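Local coordinates for protein CrmK (Actinoalloteichus sp. WH1-2216-6, PDB 5I1V) that probably acts as an FAD-dependent oxidase, with covalently bound flavin, that recycles shunt products in caerulomycin biosynthesis, at residues A[359-362]-A[363-367]; A[416-419]-A[420-424]. All coordinates share one frame; numbering follows the deposited sequence.

Interaction 1 (359-367) and interaction 2 (416-424) each lie within one stretch of chain and run along a helix. Interaction 1 comes first, on the last turn of helix 353-364 and the loop that follows. Interaction 2 follows on helix 414-428. Strands 374-379 and 400-408 of the eight-stranded antiparallel sheet come between them in the sequence. The centres of the two contacts are about 11 Å apart, and the contacts touch, with His-362 CB packed on Ile-424 CB. Helix 414-428 lies on strands 339-347 and 400-408 of that sheet through Ile-421, and helix 353-364 packs beside it. Both contacts thus belong to the helical layer on this sheet, away from the annotated FAD-binding residues.

Interaction 1: residues A[359-362]-A[363-367]; sequences AYRH and LSRAD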
ATOM      1  N   ALA A 359      -2.828  15.111 -29.865  1.00 36.38           N
ATOM      2  CA  ALA A 359      -2.677  14.138 -28.780  1.00 34.09           C
ATOM      3  C   ALA A 359      -2.857  12.777 -29.351  1.00 34.32           C
ATOM      4  O   ALA A 359      -2.046  11.900 -29.100  1.00 31.18           O
ATOM      5  CB  ALA A 359      -3.710  14.356 -27.703  1.00 34.17           C
ATOM      6  N   TYR A 360      -3.904  12.596 -30.159  1.00 34.38           N
ATOM      7  CA  TYR A 360      -4.114  11.281 -30.809  1.00 34.46           C
ATOM      8  C   TYR A 360      -2.860  10.792 -31.523  1.00 33.32           C
ATOM      9  O   TYR A 360      -2.477   9.622 -31.408  1.00 32.36           O
ATOM     10  CB  TYR A 360      -5.303  11.297 -31.747  1.00 35.25           C
ATOM     11  CG  TYR A 360      -5.695   9.912 -32.213  1.00 36.89           C
ATOM     12  CD1 TYR A 360      -6.414   9.053 -31.391  1.00 35.56           C
ATOM     13  CD2 TYR A 360      -5.331   9.455 -33.483  1.00 36.87           C
ATOM     14  CE1 TYR A 360      -6.784   7.777 -31.832  1.00 39.37           C
ATOM     15  CE2 TYR A 360      -5.670   8.181 -33.920  1.00 38.24           C
ATOM     16  CZ  TYR A 360      -6.400   7.351 -33.111  1.00 39.09           C
ATOM     17  OH  TYR A 360      -6.724   6.081 -33.586  1.00 43.06           O
ATOM     18  N   ARG A 361      -2.195  11.699 -32.213  1.00 34.98           N
ATOM     19  CA  ARG A 361      -1.022  11.345 -33.010  1.00 39.22           C
ATOM     20  C   ARG A 361       0.097  10.725 -32.178  1.00 36.35           C
ATOM     21  O   ARG A 361       0.688   9.720 -32.567  1.00 32.82           O
ATOM     22  CB  ARG A 361      -0.482  12.590 -33.723  1.00 46.02           C
ATOM     23  CG  ARG A 361       0.544  12.288 -34.807  1.00 54.60           C
ATOM     24  CD  ARG A 361       1.984  12.331 -34.305  1.00 63.51           C
ATOM     25  NE  ARG A 361       2.590  13.641 -34.558  1.00 71.45           N
ATOM     26  CZ  ARG A 361       3.867  13.846 -34.864  1.00 77.13           C
ATOM     27  NH1 ARG A 361       4.728  12.830 -34.967  1.00 79.31           N
ATOM     28  NH2 ARG A 361       4.286  15.086 -35.084  1.00 80.48           N
ATOM     29  N   HIS A 362       0.394  11.342 -31.033  1.00 33.75           N
ATOM     30  CA  HIS A 362       1.385  10.804 -30.101  1.00 31.91           C
ATOM     31  C   HIS A 362       0.857   9.598 -29.318  1.00 31.45           C
ATOM     32  O   HIS A 362       1.602   8.662 -29.033  1.00 33.03           O
ATOM     33  CB  HIS A 362       1.838  11.916 -29.154  1.00 31.60           C
ATOM     34  CG  HIS A 362       2.572  13.017 -29.840  1.00 31.55           C
ATOM     35  ND1 HIS A 362       3.894  12.902 -30.226  1.00 34.84           N
ATOM     36  CD2 HIS A 362       2.164  14.236 -30.264  1.00 32.42           C
ATOM     37  CE1 HIS A 362       4.271  14.013 -30.839  1.00 34.34           C
ATOM     38  NE2 HIS A 362       3.241  14.839 -30.873  1.00 33.55           N
ATOM     39  N   LEU A 363      -0.425   9.602 -28.953  1.00 32.15           N
ATOM     40  CA  LEU A 363      -1.029   8.429 -28.268  1.00 31.63           C
ATOM     41  C   LEU A 363      -1.213   7.178 -29.139  1.00 33.22           C
ATOM     42  O   LEU A 363      -1.211   6.075 -28.602  1.00 31.33           O
ATOM     43  CB  LEU A 363      -2.372   8.799 -27.637  1.00 32.40           C
ATOM     44  CG  LEU A 363      -2.311   9.857 -26.520  1.00 30.02           C
ATOM     45  CD1 LEU A 363      -3.716  10.384 -26.253  1.00 29.53           C
ATOM     46  CD2 LEU A 363      -1.692   9.272 -25.251  1.00 30.37           C
ATOM     47  N   SER A 364      -1.389   7.318 -30.464  1.00 35.63           N
ATOM     48  CA  SER A 364      -1.382   6.098 -31.313  1.00 39.61           C
ATOM     49  C   SER A 364      -0.045   5.756 -31.995  1.00 41.57           C
ATOM     50  O   SER A 364       0.083   4.671 -32.566  1.00 45.19           O
ATOM     51  CB  SER A 364      -2.463   6.164 -32.396  1.00 40.89           C
ATOM     52  OG  SER A 364      -2.299   7.315 -33.156  1.00 38.18           O
ATOM     53  N   ARG A 365       0.926   6.671 -31.959  1.00 44.65           N
ATOM     54  CA  ARG A 365       2.246   6.472 -32.583  1.00 48.67           C
ATOM     55  C   ARG A 365       2.687   5.013 -32.360  1.00 50.22           C
ATOM     56  O   ARG A 365       2.908   4.592 -31.222  1.00 45.83           O
ATOM     57  CB  ARG A 365       3.279   7.447 -31.958  1.00 57.06           C
ATOM     58  CG  ARG A 365       4.182   8.165 -32.959  1.00 63.62           C
ATOM     59  CD  ARG A 365       4.918   9.357 -32.331  1.00 68.06           C
ATOM     60  NE  ARG A 365       6.003   8.963 -31.427  1.00 75.49           N
ATOM     61  CZ  ARG A 365       6.750   9.809 -30.705  1.00 80.09           C
ATOM     62  NH1 ARG A 365       6.550  11.124 -30.768  1.00 81.72           N
ATOM     63  NH2 ARG A 365       7.717   9.346 -29.912  1.00 77.71           N
ATOM     64  N   ALA A 366       2.800   4.225 -33.425  1.00 45.17           N
ATOM     65  CA  ALA A 366       3.222   2.818 -33.264  1.00 43.81           C
ATOM     66  C   ALA A 366       4.730   2.618 -33.106  1.00 40.78           C
ATOM     67  O   ALA A 366       5.175   1.561 -32.714  1.00 40.23           O
ATOM     68  CB  ALA A 366       2.683   1.972 -34.411  1.00 48.15           C
ATOM     69  N   ASP A 367       5.536   3.631 -33.391  1.00 42.50           N
ATOM     70  CA  ASP A 367       6.983   3.523 -33.173  1.00 43.40           C
ATOM     71  C   ASP A 367       7.381   3.707 -31.683  1.00 46.75           C
ATOM     72  O   ASP A 367       8.562   3.812 -31.347  1.00 44.89           O
ATOM     73  CB  ASP A 367       7.743   4.529 -34.070  1.00 47.12           C
ATOM     74  CG  ASP A 367       7.455   6.009 -33.707  1.00 52.88           C
ATOM     75  OD1 ASP A 367       6.755   6.265 -32.704  1.00 58.45           O
ATOM     76  OD2 ASP A 367       7.935   6.922 -34.420  1.00 49.68           O
TER
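Tyr-360 O is gripped twice by Ser-364. Ser-364 N donates to Tyr-360 O at 2.7 Å, nearly in line with the carbonyl. Ser-364 OG donates to Tyr-360 O at 2.9 Å, from above the carbonyl plane. The hydroxyl can fold back because chi1 of 56° sets OG between the backbone N and the carbonyl carbon. Ser-364 OG also lies over one face of the Tyr-360 ring, 3.6 Å from Tyr-360 CE2. One residue earlier, Leu-363 N bonds to Ala-359 O at 2.8 Å, and Leu-363 CD1 rests on Ala-359 CB. The next bond, Arg-365 N to Arg-361 O, is weak. The Arg-365 side chain runs beside His-362, and Arg-365 NH1 reaches the edge of the imidazole in its plane, 3.2 Å from His-362 ND1. The two planes are 63° apart. On its other nitrogen, NE2, His-362 is hydrogen-bonded to Asp-427. Arg-365 NE forms a salt bridge with Asp-367 OD1 at 3.1 Å, tilted from the guanidinium plane, while the group lies back beside His-362. Helix 414-428 meets His-362, Leu-363 and Arg-365, while Leu-363 also touches Tyr-240 of helix 237-253.

Interaction 2: residues A[416-419]-A[420-424]; sequences EHLR and WIREI
Arg-419 and Glu-423, a turn apart on helix 414-428, lie alongside each other and point the same way. The touching atoms are methylenes: Arg-419 CG is 3.6 Å from Glu-423 OE2, and Arg-419 CD is 3.7 Å from it. The Arg-419 chain bends at chi3 (50°), and Arg-419 NE stays 4.9 Å from Glu-423 OE2, so the opposite charges do not meet. Replacing Glu-423 by an alanine would remove the carboxylate, and Arg-365 would probably lose its weak, long ion pair and the Arg-419 methylenes their neighbour. Leu-418 CB covers one face of the Arg-422 guanidinium near its rim, 3.9 Å from Arg-422 NH1. Arg-422 is extended from CG to NE, and its NE forms a salt bridge with Asp-453. Trp-420 N bonds to Glu-416 O at 2.9 Å. With CG anti to the backbone N (chi1 -178°), the indole swings out to stack on the Tyr-368 ring, and its NE1 bonds to His-362 O. Ile-421 faces strands 339-347 and 400-408. Chemically, backbone hydrogen bonds, with the carbon parts of side chains laid against charged groups, make this contact, and any Arg-419 to Glu-423 attraction is likely to act at a distance.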
ATOM      1  N   GLU A 416      13.980   7.863 -24.898  1.00 35.92           N
ATOM      2  CA  GLU A 416      12.816   7.730 -25.776  1.00 37.63           C
ATOM      3  C   GLU A 416      11.528   8.059 -25.006  1.00 34.86           C
ATOM      4  O   GLU A 416      10.630   8.711 -25.544  1.00 33.04           O
ATOM      5  CB  GLU A 416      12.777   6.354 -26.439  1.00 42.36           C
ATOM      6  CG  GLU A 416      12.055   5.255 -25.679  1.00 48.83           C
ATOM      7  CD  GLU A 416      12.497   3.847 -26.087  1.00 56.14           C
ATOM      8  OE1 GLU A 416      13.714   3.536 -25.994  1.00 60.65           O
ATOM      9  OE2 GLU A 416      11.624   3.035 -26.471  1.00 62.63           O
ATOM     10  N   HIS A 417      11.467   7.653 -23.740  1.00 32.48           N
ATOM     11  CA  HIS A 417      10.354   8.070 -22.868  1.00 29.87           C
ATOM     12  C   HIS A 417      10.337   9.555 -22.611  1.00 27.89           C
ATOM     13  O   HIS A 417       9.291  10.151 -22.659  1.00 29.84           O
ATOM     14  CB  HIS A 417      10.379   7.316 -21.572  1.00 29.10           C
ATOM     15  CG  HIS A 417      10.276   5.852 -21.768  1.00 31.94           C
ATOM     16  ND1 HIS A 417       9.259   5.284 -22.496  1.00 33.44           N
ATOM     17  CD2 HIS A 417      11.105   4.847 -21.425  1.00 31.18           C
ATOM     18  CE1 HIS A 417       9.441   3.978 -22.557  1.00 35.23           C
ATOM     19  NE2 HIS A 417      10.548   3.684 -21.895  1.00 34.62           N
ATOM     20  N   LEU A 418      11.488  10.167 -22.339  1.00 29.68           N
ATOM     21  CA  LEU A 418      11.537  11.602 -22.101  1.00 29.59           C
ATOM     22  C   LEU A 418      11.176  12.319 -23.376  1.00 30.35           C
ATOM     23  O   LEU A 418      10.444  13.330 -23.380  1.00 27.69           O
ATOM     24  CB  LEU A 418      12.933  12.057 -21.623  1.00 29.88           C
ATOM     25  CG  LEU A 418      13.323  11.678 -20.176  1.00 29.27           C
ATOM     26  CD1 LEU A 418      14.793  11.896 -19.954  1.00 28.19           C
ATOM     27  CD2 LEU A 418      12.518  12.536 -19.220  1.00 31.88           C
ATOM     28  N   ARG A 419      11.665  11.797 -24.489  1.00 31.66           N
ATOM     29  CA  ARG A 419      11.306  12.432 -25.756  1.00 32.29           C
ATOM     30  C   ARG A 419       9.800  12.341 -26.010  1.00 29.08           C
ATOM     31  O   ARG A 419       9.216  13.335 -26.384  1.00 27.53           O
ATOM     32  CB  ARG A 419      12.156  11.929 -26.939  1.00 35.52           C
ATOM     33  CG  ARG A 419      11.836  12.639 -28.247  1.00 43.46           C
ATOM     34  CD  ARG A 419      12.806  12.311 -29.409  1.00 45.98           C
ATOM     35  NE  ARG A 419      12.996  10.870 -29.595  1.00 53.86           N
ATOM     36  CZ  ARG A 419      14.051  10.160 -29.169  1.00 60.32           C
ATOM     37  NH1 ARG A 419      15.073  10.730 -28.519  1.00 62.68           N
ATOM     38  NH2 ARG A 419      14.085   8.850 -29.397  1.00 62.00           N
ATOM     39  N   TRP A 420       9.160  11.210 -25.731  1.00 29.68           N
ATOM     40  CA  TRP A 420       7.717  11.054 -26.015  1.00 29.87           C
ATOM     41  C   TRP A 420       6.828  12.049 -25.228  1.00 31.16           C
ATOM     42  O   TRP A 420       5.967  12.727 -25.804  1.00 29.48           O
ATOM     43  CB  TRP A 420       7.251   9.623 -25.735  1.00 31.39           C
ATOM     44  CG  TRP A 420       5.790   9.432 -26.061  1.00 32.35           C
ATOM     45  CD1 TRP A 420       5.261   9.116 -27.287  1.00 37.72           C
ATOM     46  CD2 TRP A 420       4.671   9.622 -25.180  1.00 34.10           C
ATOM     47  NE1 TRP A 420       3.870   9.083 -27.211  1.00 35.60           N
ATOM     48  CE2 TRP A 420       3.495   9.383 -25.928  1.00 33.62           C
ATOM     49  CE3 TRP A 420       4.547   9.947 -23.815  1.00 33.20           C
ATOM     50  CZ2 TRP A 420       2.229   9.474 -25.366  1.00 31.73           C
ATOM     51  CZ3 TRP A 420       3.277  10.059 -23.266  1.00 31.51           C
ATOM     52  CH2 TRP A 420       2.139   9.807 -24.037  1.00 33.81           C
ATOM     53  N   ILE A 421       7.085  12.172 -23.917  1.00 28.85           N
ATOM     54  CA  ILE A 421       6.273  13.046 -23.079  1.00 27.91           C
ATOM     55  C   ILE A 421       6.556  14.517 -23.379  1.00 27.64           C
ATOM     56  O   ILE A 421       5.653  15.337 -23.344  1.00 26.83           O
ATOM     57  CB  ILE A 421       6.426  12.713 -21.570  1.00 26.46           C
ATOM     58  CG1 ILE A 421       5.344  13.435 -20.781  1.00 26.37           C
ATOM     59  CG2 ILE A 421       7.836  13.018 -21.021  1.00 26.87           C
ATOM     60  CD1 ILE A 421       5.216  12.948 -19.331  1.00 24.80           C
ATOM     61  N   ARG A 422       7.801  14.861 -23.718  1.00 26.71           N
ATOM     62  CA  ARG A 422       8.113  16.231 -24.051  1.00 27.58           C
ATOM     63  C   ARG A 422       7.435  16.700 -25.325  1.00 29.57           C
ATOM     64  O   ARG A 422       6.945  17.831 -25.406  1.00 28.25           O
ATOM     65  CB  ARG A 422       9.599  16.422 -24.154  1.00 30.17           C
ATOM     66  CG  ARG A 422      10.250  16.539 -22.786  1.00 30.90           C
ATOM     67  CD  ARG A 422      11.734  16.307 -22.888  1.00 32.95           C
ATOM     68  NE  ARG A 422      12.350  16.528 -21.605  1.00 34.80           N
ATOM     69  CZ  ARG A 422      13.588  16.173 -21.317  1.00 37.96           C
ATOM     70  NH1 ARG A 422      14.357  15.586 -22.234  1.00 35.76           N
ATOM     71  NH2 ARG A 422      14.053  16.429 -20.111  1.00 37.65           N
ATOM     72  N   GLU A 423       7.417  15.810 -26.308  1.00 32.14           N
ATOM     73  CA  GLU A 423       6.852  16.138 -27.622  1.00 33.35           C
ATOM     74  C   GLU A 423       5.326  16.198 -27.593  1.00 30.53           C
ATOM     75  O   GLU A 423       4.744  17.141 -28.142  1.00 30.66           O
ATOM     76  CB  GLU A 423       7.379  15.156 -28.672  1.00 34.33           C
ATOM     77  CG  GLU A 423       8.842  15.458 -28.981  1.00 37.95           C
ATOM     78  CD  GLU A 423       9.439  14.681 -30.155  1.00 43.73           C
ATOM     79  OE1 GLU A 423       8.824  13.681 -30.613  1.00 45.37           O
ATOM     80  OE2 GLU A 423      10.573  15.050 -30.578  1.00 44.96           O
ATOM     81  N   ILE A 424       4.676  15.247 -26.914  1.00 29.55           N
ATOM     82  CA  ILE A 424       3.214  15.318 -26.817  1.00 27.88           C
ATOM     83  C   ILE A 424       2.771  16.599 -26.130  1.00 28.81           C
ATOM     84  O   ILE A 424       1.814  17.235 -26.573  1.00 30.03           O
ATOM     85  CB  ILE A 424       2.550  14.098 -26.176  1.00 30.12           C
ATOM     86  CG1 ILE A 424       1.020  14.238 -26.246  1.00 30.32           C
ATOM     87  CG2 ILE A 424       2.992  13.866 -24.718  1.00 28.53           C
ATOM     88  CD1 ILE A 424       0.274  12.964 -25.856  1.00 30.09           C
TER